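Local coordinates for protein geranyltranstransferase (Staphylococcus aureus, PDB 1RTR) that probably catalyses the successive head-to-tail condensation of isopentenyl diphosphate with allylic diphosphates to make farnesyl diphosphate, a precursor for isoprenoid biosynthesis, at residues L51-L54 with D55-T59; N277-H280 with L281-V285. All blocks are in the same frame, centred on the assembly; numbering follows the deposited sequence.

Interaction 1: residues L51-L54 with D55-T59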
ATOM      1  N   LEU A  51      18.154  -1.709  10.942  1.00 49.24           N
ATOM      2  CA  LEU A  51      19.339  -2.563  10.975  1.00 49.84           C
ATOM      3  C   LEU A  51      20.140  -2.409  12.275  1.00 50.40           C
ATOM      4  O   LEU A  51      20.399  -3.405  12.971  1.00 50.42           O
ATOM      5  CB  LEU A  51      20.213  -2.276   9.744  1.00 49.90           C
ATOM      6  CG  LEU A  51      19.981  -3.057   8.429  1.00 49.87           C
ATOM      7  CD1 LEU A  51      18.716  -3.959   8.398  1.00 47.56           C
ATOM      8  CD2 LEU A  51      20.023  -2.120   7.230  1.00 48.90           C
ATOM      9  N   LEU A  52      20.506  -1.174  12.627  1.00 51.23           N
ATOM     10  CA  LEU A  52      21.283  -0.929  13.859  1.00 51.91           C
ATOM     11  C   LEU A  52      20.539  -1.319  15.140  1.00 52.89           C
ATOM     12  O   LEU A  52      21.155  -1.849  16.076  1.00 54.11           O
ATOM     13  CB  LEU A  52      21.803   0.514  13.925  1.00 52.00           C
ATOM     14  CG  LEU A  52      22.887   0.853  12.877  1.00 51.86           C
ATOM     15  CD1 LEU A  52      23.109   2.333  12.726  1.00 50.17           C
ATOM     16  CD2 LEU A  52      24.203   0.157  13.176  1.00 51.00           C
ATOM     17  N   THR A  53      19.225  -1.093  15.184  1.00 52.89           N
ATOM     18  CA  THR A  53      18.419  -1.529  16.330  1.00 53.03           C
ATOM     19  C   THR A  53      18.493  -3.047  16.572  1.00 53.98           C
ATOM     20  O   THR A  53      18.603  -3.495  17.723  1.00 54.17           O
ATOM     21  CB  THR A  53      16.934  -1.070  16.180  1.00 52.76           C
ATOM     22  OG1 THR A  53      16.872   0.354  16.057  1.00 50.85           O
ATOM     23  CG2 THR A  53      16.138  -1.364  17.439  1.00 51.12           C
ATOM     24  N   LEU A  54      18.410  -3.833  15.502  1.00 55.04           N
ATOM     25  CA  LEU A  54      18.575  -5.290  15.614  1.00 56.56           C
ATOM     26  C   LEU A  54      19.955  -5.672  16.172  1.00 57.52           C
ATOM     27  O   LEU A  54      20.073  -6.582  17.004  1.00 57.44           O
ATOM     28  CB  LEU A  54      18.399  -5.964  14.255  1.00 56.42           C
ATOM     29  CG  LEU A  54      16.993  -6.192  13.722  1.00 56.81           C
ATOM     30  CD1 LEU A  54      17.078  -6.691  12.287  1.00 56.28           C
ATOM     31  CD2 LEU A  54      16.194  -7.163  14.625  1.00 55.68           C
ATOM     32  N   ASP A  55      20.992  -4.977  15.704  1.00 58.65           N
ATOM     33  CA  ASP A  55      22.348  -5.235  16.171  1.00 59.97           C
ATOM     34  C   ASP A  55      22.520  -4.936  17.666  1.00 60.25           C
ATOM     35  O   ASP A  55      23.149  -5.717  18.378  1.00 60.59           O
ATOM     36  CB  ASP A  55      23.376  -4.466  15.338  1.00 60.46           C
ATOM     37  CG  ASP A  55      24.791  -4.941  15.601  1.00 62.88           C
ATOM     38  OD1 ASP A  55      25.589  -4.178  16.191  1.00 65.13           O
ATOM     39  OD2 ASP A  55      25.182  -6.085  15.280  1.00 65.49           O
ATOM     40  N   SER A  56      21.943  -3.822  18.131  1.00 60.06           N
ATOM     41  CA  SER A  56      21.923  -3.479  19.553  1.00 59.71           C
ATOM     42  C   SER A  56      21.225  -4.539  20.359  1.00 59.43           C
ATOM     43  O   SER A  56      21.509  -4.715  21.548  1.00 60.12           O
ATOM     44  CB  SER A  56      21.183  -2.166  19.799  1.00 59.72           C
ATOM     45  OG  SER A  56      21.588  -1.165  18.896  1.00 61.44           O
ATOM     46  N   LEU A  57      20.273  -5.215  19.734  1.00 59.02           N
ATOM     47  CA  LEU A  57      19.486  -6.216  20.434  1.00 58.71           C
ATOM     48  C   LEU A  57      20.053  -7.637  20.270  1.00 58.93           C
ATOM     49  O   LEU A  57      19.341  -8.624  20.487  1.00 59.11           O
ATOM     50  CB  LEU A  57      18.030  -6.132  19.981  1.00 58.62           C
ATOM     51  CG  LEU A  57      16.968  -5.289  20.717  1.00 58.05           C
ATOM     52  CD1 LEU A  57      17.515  -4.221  21.689  1.00 55.12           C
ATOM     53  CD2 LEU A  57      16.017  -4.675  19.680  1.00 54.48           C
ATOM     54  N   ASN A  58      21.333  -7.735  19.892  1.00 58.95           N
ATOM     55  CA  ASN A  58      22.043  -9.018  19.827  1.00 59.06           C
ATOM     56  C   ASN A  58      21.508  -9.970  18.747  1.00 59.33           C
ATOM     57  O   ASN A  58      21.615 -11.192  18.866  1.00 59.23           O
ATOM     58  CB  ASN A  58      22.034  -9.722  21.197  1.00 58.75           C
ATOM     59  CG  ASN A  58      22.688  -8.893  22.294  1.00 58.55           C
ATOM     60  OD1 ASN A  58      23.564  -8.063  22.037  1.00 56.90           O
ATOM     61  ND2 ASN A  58      22.253  -9.116  23.530  1.00 58.13           N
ATOM     62  N   THR A  59      20.936  -9.403  17.694  1.00 59.42           N
ATOM     63  CA  THR A  59      20.245 -10.197  16.700  1.00 59.49           C
ATOM     64  C   THR A  59      20.915  -9.987  15.364  1.00 59.71           C
ATOM     65  O   THR A  59      21.422  -8.897  15.081  1.00 59.76           O
ATOM     66  CB  THR A  59      18.769  -9.785  16.671  1.00 59.51           C
ATOM     67  OG1 THR A  59      18.171 -10.138  17.925  1.00 60.06           O
ATOM     68  CG2 THR A  59      17.973 -10.616  15.676  1.00 59.27           C
TER

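Interaction 2: residues N277-H280 with L281-V285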
ATOM      1  N   ASN A 277      23.768  -3.553  24.224  1.00 69.94           N
ATOM      2  CA  ASN A 277      24.699  -2.447  24.037  1.00 70.05           C
ATOM      3  C   ASN A 277      24.126  -1.393  23.074  1.00 70.12           C
ATOM      4  O   ASN A 277      23.954  -1.650  21.875  1.00 70.11           O
ATOM      5  CB  ASN A 277      26.026  -2.995  23.499  1.00 70.10           C
ATOM      6  CG  ASN A 277      27.142  -1.970  23.510  1.00 70.93           C
ATOM      7  OD1 ASN A 277      28.118  -2.132  24.229  1.00 72.50           O
ATOM      8  ND2 ASN A 277      27.017  -0.919  22.699  1.00 71.80           N
ATOM      9  N   THR A 278      23.877  -0.196  23.593  1.00 70.16           N
ATOM     10  CA  THR A 278      23.146   0.832  22.859  1.00 70.11           C
ATOM     11  C   THR A 278      24.031   1.865  22.177  1.00 70.45           C
ATOM     12  O   THR A 278      23.529   2.859  21.651  1.00 70.48           O
ATOM     13  CB  THR A 278      22.166   1.547  23.793  1.00 70.10           C
ATOM     14  OG1 THR A 278      22.903   2.215  24.825  1.00 70.27           O
ATOM     15  CG2 THR A 278      21.296   0.537  24.560  1.00 69.99           C
ATOM     16  N   LYS A 279      25.339   1.637  22.161  1.00 70.89           N
ATOM     17  CA  LYS A 279      26.261   2.611  21.575  1.00 71.26           C
ATOM     18  C   LYS A 279      25.776   3.117  20.208  1.00 71.15           C
ATOM     19  O   LYS A 279      25.925   4.303  19.898  1.00 71.49           O
ATOM     20  CB  LYS A 279      27.709   2.064  21.572  1.00 71.69           C
ATOM     21  CG  LYS A 279      28.536   2.202  20.270  1.00 73.31           C
ATOM     22  CD  LYS A 279      29.198   0.853  19.879  1.00 75.15           C
ATOM     23  CE  LYS A 279      28.275  -0.041  19.003  1.00 75.30           C
ATOM     24  NZ  LYS A 279      28.016  -1.417  19.570  1.00 75.00           N
ATOM     25  N   HIS A 280      25.155   2.235  19.422  1.00 70.99           N
ATOM     26  CA  HIS A 280      24.668   2.584  18.080  1.00 70.99           C
ATOM     27  C   HIS A 280      23.477   3.543  18.100  1.00 70.28           C
ATOM     28  O   HIS A 280      23.457   4.553  17.382  1.00 69.65           O
ATOM     29  CB  HIS A 280      24.284   1.318  17.308  1.00 71.61           C
ATOM     30  CG  HIS A 280      25.444   0.618  16.672  1.00 73.81           C
ATOM     31  ND1 HIS A 280      26.537   1.292  16.166  1.00 75.36           N
ATOM     32  CD2 HIS A 280      25.684  -0.699  16.466  1.00 75.00           C
ATOM     33  CE1 HIS A 280      27.401   0.419  15.679  1.00 76.90           C
ATOM     34  NE2 HIS A 280      26.907  -0.795  15.850  1.00 76.91           N
ATOM     35  N   LEU A 281      22.480   3.192  18.908  1.00 69.68           N
ATOM     36  CA  LEU A 281      21.301   4.016  19.102  1.00 69.58           C
ATOM     37  C   LEU A 281      21.726   5.400  19.610  1.00 69.98           C
ATOM     38  O   LEU A 281      21.369   6.428  19.018  1.00 70.03           O
ATOM     39  CB  LEU A 281      20.337   3.328  20.077  1.00 69.16           C
ATOM     40  CG  LEU A 281      19.264   2.344  19.576  1.00 68.07           C
ATOM     41  CD1 LEU A 281      19.502   1.820  18.161  1.00 66.64           C
ATOM     42  CD2 LEU A 281      19.120   1.194  20.543  1.00 66.59           C
ATOM     43  N   LEU A 282      22.532   5.405  20.676  1.00 70.20           N
ATOM     44  CA  LEU A 282      23.090   6.620  21.262  1.00 70.13           C
ATOM     45  C   LEU A 282      23.849   7.433  20.231  1.00 70.14           C
ATOM     46  O   LEU A 282      23.790   8.660  20.245  1.00 70.21           O
ATOM     47  CB  LEU A 282      23.991   6.274  22.454  1.00 70.22           C
ATOM     48  CG  LEU A 282      24.412   7.312  23.509  1.00 70.83           C
ATOM     49  CD1 LEU A 282      25.830   7.833  23.237  1.00 71.16           C
ATOM     50  CD2 LEU A 282      23.426   8.486  23.650  1.00 70.90           C
ATOM     51  N   GLU A 283      24.544   6.755  19.325  1.00 70.48           N
ATOM     52  CA  GLU A 283      25.261   7.443  18.252  1.00 70.93           C
ATOM     53  C   GLU A 283      24.314   8.135  17.267  1.00 70.55           C
ATOM     54  O   GLU A 283      24.634   9.208  16.757  1.00 70.25           O
ATOM     55  CB  GLU A 283      26.181   6.476  17.513  1.00 71.54           C
ATOM     56  CG  GLU A 283      27.624   6.941  17.359  1.00 74.06           C
ATOM     57  CD  GLU A 283      28.592   5.772  17.242  1.00 77.80           C
ATOM     58  OE1 GLU A 283      29.514   5.658  18.093  1.00 78.30           O
ATOM     59  OE2 GLU A 283      28.420   4.955  16.300  1.00 79.44           O
ATOM     60  N   ILE A 284      23.159   7.518  16.998  1.00 70.47           N
ATOM     61  CA  ILE A 284      22.159   8.112  16.107  1.00 70.47           C
ATOM     62  C   ILE A 284      21.519   9.350  16.740  1.00 70.57           C
ATOM     63  O   ILE A 284      21.301  10.351  16.053  1.00 70.16           O
ATOM     64  CB  ILE A 284      21.096   7.065  15.652  1.00 70.69           C
ATOM     65  CG1 ILE A 284      21.601   6.298  14.434  1.00 70.13           C
ATOM     66  CG2 ILE A 284      19.742   7.715  15.305  1.00 70.15           C
ATOM     67  CD1 ILE A 284      21.369   4.820  14.544  1.00 70.54           C
ATOM     68  N   VAL A 285      21.243   9.280  18.043  1.00 70.93           N
ATOM     69  CA  VAL A 285      20.778  10.440  18.807  1.00 71.79           C
ATOM     70  C   VAL A 285      21.704  11.632  18.596  1.00 72.64           C
ATOM     71  O   VAL A 285      21.238  12.745  18.343  1.00 72.44           O
ATOM     72  CB  VAL A 285      20.699  10.164  20.324  1.00 71.70           C
ATOM     73  CG1 VAL A 285      20.289  11.432  21.079  1.00 71.66           C
ATOM     74  CG2 VAL A 285      19.735   9.040  20.625  1.00 71.66           C
TER

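Interaction 1: residues L51-L54 with D55-T59
Ser56 turns OG back beside its own backbone N (chi1 -47°), and this sends the hydroxyl to the carbonyl of Leu52 one helical turn earlier. Ser56 OG lies 2.9 Å from Leu52 O, above the carbonyl plane, while Ser56 N reaches the same Leu52 O at 3.0 Å, almost in line with the C=O bond. One buried carbonyl oxygen is thus gripped twice by one residue. Thr53 places CG2 anti to its backbone N, where the methyl runs alongside Leu57, with Thr53 CG2 and Leu57 CD2 4.0 Å apart; Thr53 OG1 is bonded to Leu49 O.

Beyond Ser56 the helix stops in a Schellman motif. Asn58, with positive phi (66°), is the C' residue: Thr59 N donates to Leu54 O at 3.0 Å, and Asn58 N to Asp55 O at 3.1 Å. Leu57 N makes weak bonds to both Thr53 O and Leu54 O. As the chain folds back, the methyl of Thr59 comes across the end of Leu54, with Leu54 CD2 4.0 Å from Thr59 CG2, the C3 to C'' hydrophobic contact that goes with the motif.

Around this helix end, Thr53, Leu54 and Thr59 lean on helix 179-193, Leu51 and Leu52 meet helix 6-18, and Leu52, Thr53 and Asp55 pack against helix 279-289.

Interaction 2: residues N277-H280 with L281-V285
Thr278 O takes the N-H of Leu282, the start of the ladder of i to i+4 bonds that runs up helix 279-289. Leu282 N stands 2.9 Å from Thr278 O and the bond is nearly straight, 168° at the hydrogen. The next two rungs are more bent: Glu283 N to Lys279 O at 2.9 Å, then Ile284 N to His280 O at 3.0 Å, with both donors tilted from the carbonyl planes. Leu281 O takes Val285 N and the hydroxyl of Tyr206 from helix 197-227, and a weak bond from Ile284 N, which is thus shared between Leu281 O and His280 O. At the N-cap position, the side chain of Thr278 makes no capping bond.

Among the side chains, the imidazole of His280 has a firm partner: NE2 is hydrogen-bonded to the backbone oxygen of Thr2, near the amino terminus of the chain. Its CG sits beside the backbone N (chi1 -82°), which swings the ring out from the helix next to Lys279. The lysine chain bends so that Lys279 CE rests 3.4 Å above one face of the His280 ring, over its centre. Glu283 approaches at the ring's edge, near its plane, with the carboxylate turned 74° against it. Glu283 OE2 is 4.1 Å from His280 ND1, too far for a bond; the nearby carboxylate and lysine would probably pull the ionisation of the imidazole in opposite ways. Lys279 and Glu283 run side by side, and Lys279 CG comes 4.2 Å from Glu283 OE1.

On the inner side, Leu281, Ile284 and Val285 are buried among helices 45-56, 197-227 and 245-270. The arrangement is the N-terminal two turns of an alpha-helix, here the final helix of the all-helical fold common to polyprenyl synthetases.

Overall arrangement
Interaction 1 comes first along the chain, at the C-terminal end of helix 45-56; interaction 2, more than 200 residues later, opens helix 279-289. Their centres are about 10 Å apart, and each lies about 17 Å from the centre of the chain, on the same side. They meet directly: Leu52 CD1 touches Ile284 CD1 at 3.5 Å, and Asp55 OD1 lies 3.5 Å from His280 CD2. Thr2 ties both together, its N bonded to Asp55 and its O to His280. The end of an early helix, the start of the last one and the amino terminus are thereby joined at one edge of the helical bundle.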